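PDB 4W88: xyloglucan-specific endo-beta-1,4-glucanase from Uncultured bacterium, which hydrolyses internal beta-1,4-glucosidic bonds in the backbone of xyloglucan, acting as a cell-wall-degrading glycoside hydrolase of family GH5. Local coordinates for residues L110-N115 / P164-L169; K175-A180 / L193-Y198. The protein carries 1 engineered substitution. All blocks are in the same frame, centred on the assembly; numbering follows the deposited sequence.

Contact 1 (L110-N115 / P164-L169)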
loop_
_atom_site.group_PDB
_atom_site.type_symbol
_atom_site.label_atom_id
_atom_site.label_comp_id
_atom_site.label_asym_id
_atom_site.label_seq_id
_atom_site.Cartn_x
_atom_site.Cartn_y
_atom_site.Cartn_z
ATOM N N LEU A 110 7.355 15.226 -0.116
ATOM C CA LEU A 110 7.982 14.084 0.546
ATOM C C LEU A 110 9.182 13.590 -0.283
ATOM O O LEU A 110 9.099 12.597 -1.020
ATOM C CB LEU A 110 6.999 12.970 0.863
ATOM C CG LEU A 110 7.326 12.122 2.090
ATOM C CD1 LEU A 110 6.237 11.082 2.347
ATOM C CD2 LEU A 110 8.651 11.392 1.981
ATOM N N LYS A 111 10.254 14.368 -0.232
ATOM C CA LYS A 111 11.513 14.112 -0.939
ATOM C C LYS A 111 12.543 13.900 0.161
ATOM O O LYS A 111 12.752 14.798 0.995
ATOM C CB LYS A 111 11.886 15.282 -1.802
ATOM C CG LYS A 111 10.748 15.729 -2.670
ATOM C CD LYS A 111 10.940 15.386 -4.061
ATOM C CE LYS A 111 9.897 15.928 -5.006
ATOM N NZ LYS A 111 9.913 15.142 -6.283
ATOM N N THR A 112 13.152 12.700 0.219
ATOM C CA THR A 112 13.937 12.280 1.398
ATOM C C THR A 112 15.362 12.851 1.456
ATOM O O THR A 112 16.313 12.132 1.335
ATOM C CB THR A 112 13.977 10.745 1.470
ATOM O OG1 THR A 112 14.400 10.229 0.233
ATOM C CG2 THR A 112 12.621 10.237 1.835
ATOM N N ASP A 113 15.466 14.165 1.570
ATOM C CA ASP A 113 16.720 14.816 1.802
ATOM C C ASP A 113 16.983 14.831 3.279
ATOM O O ASP A 113 16.260 15.457 4.050
ATOM C CB ASP A 113 16.665 16.221 1.219
ATOM C CG ASP A 113 17.916 17.013 1.472
ATOM O OD1 ASP A 113 18.861 16.560 2.201
ATOM O OD2 ASP A 113 17.922 18.124 0.932
ATOM N N PRO A 114 18.054 14.149 3.711
ATOM C CA PRO A 114 18.288 14.087 5.175
ATOM C C PRO A 114 18.503 15.463 5.824
ATOM O O PRO A 114 18.241 15.656 7.003
ATOM C CB PRO A 114 19.584 13.246 5.261
ATOM C CG PRO A 114 19.527 12.396 4.051
ATOM C CD PRO A 114 19.017 13.316 2.981
ATOM N N ASN A 115 18.912 16.442 5.040
ATOM C CA ASN A 115 19.084 17.779 5.586
ATOM C C ASN A 115 17.807 18.490 5.846
ATOM O O ASN A 115 17.846 19.529 6.476
ATOM C CB ASN A 115 19.917 18.643 4.670
ATOM C CG ASN A 115 21.305 18.125 4.541
ATOM O OD1 ASN A 115 21.881 17.541 5.476
ATOM N ND2 ASN A 115 21.846 18.280 3.388
ATOM N N PRO A 164 22.376 5.208 3.118
ATOM C CA PRO A 164 22.270 5.003 4.552
ATOM C C PRO A 164 21.675 6.195 5.281
ATOM O O PRO A 164 20.852 6.012 6.213
ATOM C CB PRO A 164 23.737 4.754 4.947
ATOM C CG PRO A 164 24.281 4.015 3.742
ATOM C CD PRO A 164 23.729 4.862 2.620
ATOM N N ALA A 165 22.047 7.423 4.875
ATOM C CA ALA A 165 21.455 8.604 5.549
ATOM C C ALA A 165 19.919 8.699 5.324
ATOM O O ALA A 165 19.153 9.102 6.190
ATOM C CB ALA A 165 22.155 9.887 5.121
ATOM N N GLU A 166 19.496 8.346 4.123
ATOM C CA GLU A 166 18.078 8.346 3.793
ATOM C C GLU A 166 17.328 7.323 4.644
ATOM O O GLU A 166 16.200 7.559 5.083
ATOM C CB GLU A 166 17.878 8.069 2.317
ATOM C CG GLU A 166 18.089 9.276 1.388
ATOM C CD GLU A 166 17.908 8.923 -0.068
ATOM O OE1 GLU A 166 18.662 8.005 -0.512
ATOM O OE2 GLU A 166 16.975 9.484 -0.717
ATOM N N ARG A 167 17.918 6.151 4.823
ATOM C CA ARG A 167 17.291 5.150 5.624
ATOM C C ARG A 167 17.177 5.577 7.098
ATOM O O ARG A 167 16.173 5.246 7.717
ATOM C CB ARG A 167 17.965 3.807 5.467
ATOM C CG ARG A 167 17.776 3.249 4.075
ATOM C CD ARG A 167 18.218 1.813 3.981
ATOM N NE ARG A 167 19.631 1.607 4.120
ATOM C CZ ARG A 167 20.539 1.592 3.131
ATOM N NH1 ARG A 167 20.214 1.856 1.913
ATOM N NH2 ARG A 167 21.802 1.344 3.424
ATOM N N LYS A 168 18.170 6.301 7.639
ATOM C CA LYS A 168 18.019 6.941 8.965
ATOM C C LYS A 168 16.811 7.894 9.006
ATOM O O LYS A 168 16.057 7.898 9.982
ATOM C CB LYS A 168 19.328 7.624 9.506
ATOM C CG LYS A 168 20.561 6.750 9.712
ATOM C CD LYS A 168 21.707 7.511 10.455
ATOM C CE LYS A 168 22.619 8.340 9.528
ATOM N NZ LYS A 168 23.809 7.645 8.907
ATOM N N LEU A 169 16.655 8.717 7.954
ATOM C CA LEU A 169 15.533 9.649 7.846
ATOM C C LEU A 169 14.211 8.890 7.810
ATOM O O LEU A 169 13.245 9.306 8.449
ATOM C CB LEU A 169 15.695 10.528 6.603
ATOM C CG LEU A 169 14.514 11.402 6.206
ATOM C CD1 LEU A 169 14.214 12.441 7.308
ATOM C CD2 LEU A 169 14.776 12.114 4.905
#

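Contact 2 (K175-A180 / L193-Y198)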
loop_
_atom_site.group_PDB
_atom_site.type_symbol
_atom_site.label_atom_id
_atom_site.label_comp_id
_atom_site.label_asym_id
_atom_site.label_seq_id
_atom_site.Cartn_x
_atom_site.Cartn_y
_atom_site.Cartn_z
ATOM N N LYS A 175 8.725 7.102 13.008
ATOM C CA LYS A 175 8.475 7.472 14.413
ATOM C C LYS A 175 7.557 8.644 14.527
ATOM O O LYS A 175 6.716 8.684 15.415
ATOM C CB LYS A 175 9.755 7.812 15.233
ATOM C CG LYS A 175 10.734 6.767 15.255
ATOM C CD LYS A 175 11.711 6.947 16.407
ATOM C CE LYS A 175 13.063 6.544 15.873
ATOM N NZ LYS A 175 14.096 6.310 16.909
ATOM N N ALA A 176 7.718 9.602 13.628
ATOM C CA ALA A 176 6.925 10.827 13.669
ATOM C C ALA A 176 5.444 10.496 13.410
ATOM O O ALA A 176 4.541 11.035 14.012
ATOM C CB ALA A 176 7.417 11.792 12.651
ATOM N N PHE A 177 5.243 9.596 12.451
ATOM C CA PHE A 177 3.957 9.129 12.050
ATOM C C PHE A 177 3.262 8.417 13.232
ATOM O O PHE A 177 2.141 8.728 13.608
ATOM C CB PHE A 177 4.106 8.160 10.856
ATOM C CG PHE A 177 2.989 7.160 10.686
ATOM C CD1 PHE A 177 1.655 7.525 10.487
ATOM C CD2 PHE A 177 3.310 5.820 10.623
ATOM C CE1 PHE A 177 0.685 6.559 10.266
ATOM C CE2 PHE A 177 2.336 4.845 10.405
ATOM C CZ PHE A 177 1.037 5.222 10.177
ATOM N N ILE A 178 3.963 7.471 13.845
ATOM C CA ILE A 178 3.405 6.744 14.988
ATOM C C ILE A 178 3.105 7.691 16.118
ATOM O O ILE A 178 2.000 7.622 16.689
ATOM C CB ILE A 178 4.399 5.669 15.516
ATOM C CG1 ILE A 178 4.509 4.554 14.455
ATOM C CG2 ILE A 178 3.985 5.103 16.894
ATOM C CD1 ILE A 178 5.738 3.640 14.652
ATOM N N ASP A 179 4.052 8.551 16.442
ATOM C CA ASP A 179 3.834 9.510 17.557
ATOM C C ASP A 179 2.570 10.393 17.339
ATOM O O ASP A 179 1.800 10.611 18.251
ATOM C CB ASP A 179 5.103 10.339 17.705
ATOM C CG ASP A 179 5.133 11.155 18.903
ATOM O OD1 ASP A 179 4.570 12.228 18.820
ATOM O OD2 ASP A 179 5.753 10.762 19.909
ATOM N N ALA A 180 2.408 10.934 16.126
ATOM C CA ALA A 180 1.351 11.828 15.819
ATOM C C ALA A 180 0.021 11.115 15.989
ATOM O O ALA A 180 -0.953 11.694 16.500
ATOM C CB ALA A 180 1.486 12.366 14.429
ATOM N N LEU A 193 -0.619 0.406 12.968
ATOM C CA LEU A 193 0.066 1.385 12.190
ATOM C C LEU A 193 1.149 0.725 11.364
ATOM O O LEU A 193 1.943 -0.018 11.911
ATOM C CB LEU A 193 0.663 2.484 13.049
ATOM C CG LEU A 193 -0.296 3.173 13.997
ATOM C CD1 LEU A 193 0.339 4.292 14.797
ATOM C CD2 LEU A 193 -1.540 3.735 13.305
ATOM N N ILE A 194 1.202 1.044 10.075
ATOM C CA ILE A 194 1.969 0.265 9.132
ATOM C C ILE A 194 3.083 1.190 8.616
ATOM O O ILE A 194 2.845 2.142 7.854
ATOM C CB ILE A 194 1.108 -0.272 7.960
ATOM C CG1 ILE A 194 -0.078 -1.098 8.461
ATOM C CG2 ILE A 194 1.977 -1.127 7.006
ATOM C CD1 ILE A 194 -1.096 -1.513 7.386
ATOM N N ILE A 195 4.284 0.906 9.084
ATOM C CA ILE A 195 5.452 1.665 8.742
ATOM C C ILE A 195 6.059 1.038 7.476
ATOM O O ILE A 195 5.582 0.001 6.976
ATOM C CB ILE A 195 6.465 1.707 9.915
ATOM C CG1 ILE A 195 7.048 0.336 10.240
ATOM C CG2 ILE A 195 5.872 2.436 11.117
ATOM C CD1 ILE A 195 8.287 0.366 11.136
ATOM N N CYS A 196 7.158 1.593 6.974
ATOM C CA CYS A 196 7.752 1.074 5.756
ATOM C C CYS A 196 9.248 1.288 5.718
ATOM O O CYS A 196 9.809 2.093 6.473
ATOM C CB CYS A 196 7.099 1.723 4.510
ATOM S SG CYS A 196 7.359 3.478 4.333
ATOM N N THR A 197 9.893 0.560 4.796
ATOM C CA THR A 197 11.242 0.826 4.414
ATOM C C THR A 197 11.329 1.933 3.348
ATOM O O THR A 197 10.339 2.317 2.732
ATOM C CB THR A 197 11.847 -0.436 3.796
ATOM O OG1 THR A 197 10.960 -0.840 2.762
ATOM C CG2 THR A 197 12.068 -1.573 4.827
ATOM N N TYR A 198 12.546 2.408 3.111
ATOM C CA TYR A 198 12.801 3.359 2.026
ATOM C C TYR A 198 12.261 2.720 0.737
ATOM O O TYR A 198 12.572 1.545 0.438
ATOM C CB TYR A 198 14.300 3.581 1.850
ATOM C CG TYR A 198 14.619 4.597 0.793
ATOM C CD1 TYR A 198 14.669 4.272 -0.596
ATOM C CD2 TYR A 198 14.885 5.921 1.134
ATOM C CE1 TYR A 198 14.952 5.277 -1.529
ATOM C CE2 TYR A 198 15.226 6.888 0.192
ATOM C CZ TYR A 198 15.279 6.575 -1.121
ATOM O OH TYR A 198 15.599 7.553 -2.025
#

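Contact 1 (L110-N115 / P164-L169)
Ala165 meets Pro114 with its methyl group: CB lies 3.8 Å from Pro114 CG, so the outer corner of the proline ring rests on the first turn of helix 164-182. One residue on, Glu166 provides the polar grip. The two side chains, Glu166 and Thr112, cross at about a right angle, and Thr112 OG1 donates a 2.8 Å hydrogen bond to Glu166 OE2. The hydroxyl arrives on the anti side of that oxygen, 31° out of the carboxylate plane. Thr112 can reach it because its chi1 of 52° sets OG1 between its own backbone N and carbonyl carbon. The same OE2 is also hydrogen-bonded to Tyr198 OH, while OE1 turns back to the backbone N of Thr163, just ahead of the helix. A glutamine here, without the charge and with an amide nitrogen in place of one oxygen, would probably leave Thr112, Tyr198 or Thr163 without its acceptor. Leu169, a turn further along, adds a second apolar contact. With CG anti to its backbone N (chi1 170°), CD2 comes within 3.6 Å of Thr112 CA and 4.0 Å of Pro114 CA, while its side chain also packs on Glu117 and Leu120 of helix 117-134. The loop presents this surface in a defined shape: Thr112 centres an inverse gamma turn, with Asp113 N bonded to Lys111 O at 2.8 Å, and Asp113 OD1 accepts from Asn115 N, 2.8 Å away, in an Asx turn. Three donors thus converge on one buried carboxylate near a helix N terminus, an environment likely to stabilise its ionised form. The Thr112 bond and the apolar contacts of Ala165 and Leu169 join the loop after strand 97-101 to helix 164-182.

Contact 2 (K175-A180 / L193-Y198)
Phe177 points from helix 175-180 onto strand 193-196, its CG anti to the backbone N (chi1 155°), which carries the ring down to the strand backbone. CE2 lies 3.9 Å from Leu193 CB and 3.8 Å from the carbonyl oxygen of Ile194, both approached obliquely. Ile195 CG2 instead sits at the ring edge, near the ring plane, 4.3 Å from CD2. Outside the two segments, the ring meets Trp128 of helix 117-134 with the planes at about 60° and packs on Phe144 of strand 142-145. Ile178 takes the next position with its delta branch extended: CD1 touches Ile195 CG2 at 3.7 Å, the tightest apolar approach here, while Leu193 CD1 lies 3.9 Å from Ile178 CA. Leu193 therefore packs against both helix residues, CB against the Phe177 ring and CD1 against Ile178. The two axes pass 9.3 Å apart and run nearly antiparallel, at 168°, as expected where a barrel helix leads back to the next parallel strand of a TIM barrel. No hydrogen bond joins the segments; side-chain shape and burial hold the helix on the outer surface of the barrel strand.

In the fold
Both contacts draw on helix 164-182 and follow one another along the chain, their centres 14 Å apart. Contact 1 uses the first turns of the helix and ties them to the loop between strand 97-101 and helix 117-134; contact 2 uses a later part, laid on strand 193-196 of the eight-stranded barrel. They meet at Tyr198, in the 193-198 segment, whose CE2 packs 3.4 Å from Thr112 OG1. One helix thus joins the barrel wall, through strand 193-196, to the loop after strand 97-101. The side chain of Glu166 in contact 1 is about 11 Å from the bound galactose, too far for direct contact with it.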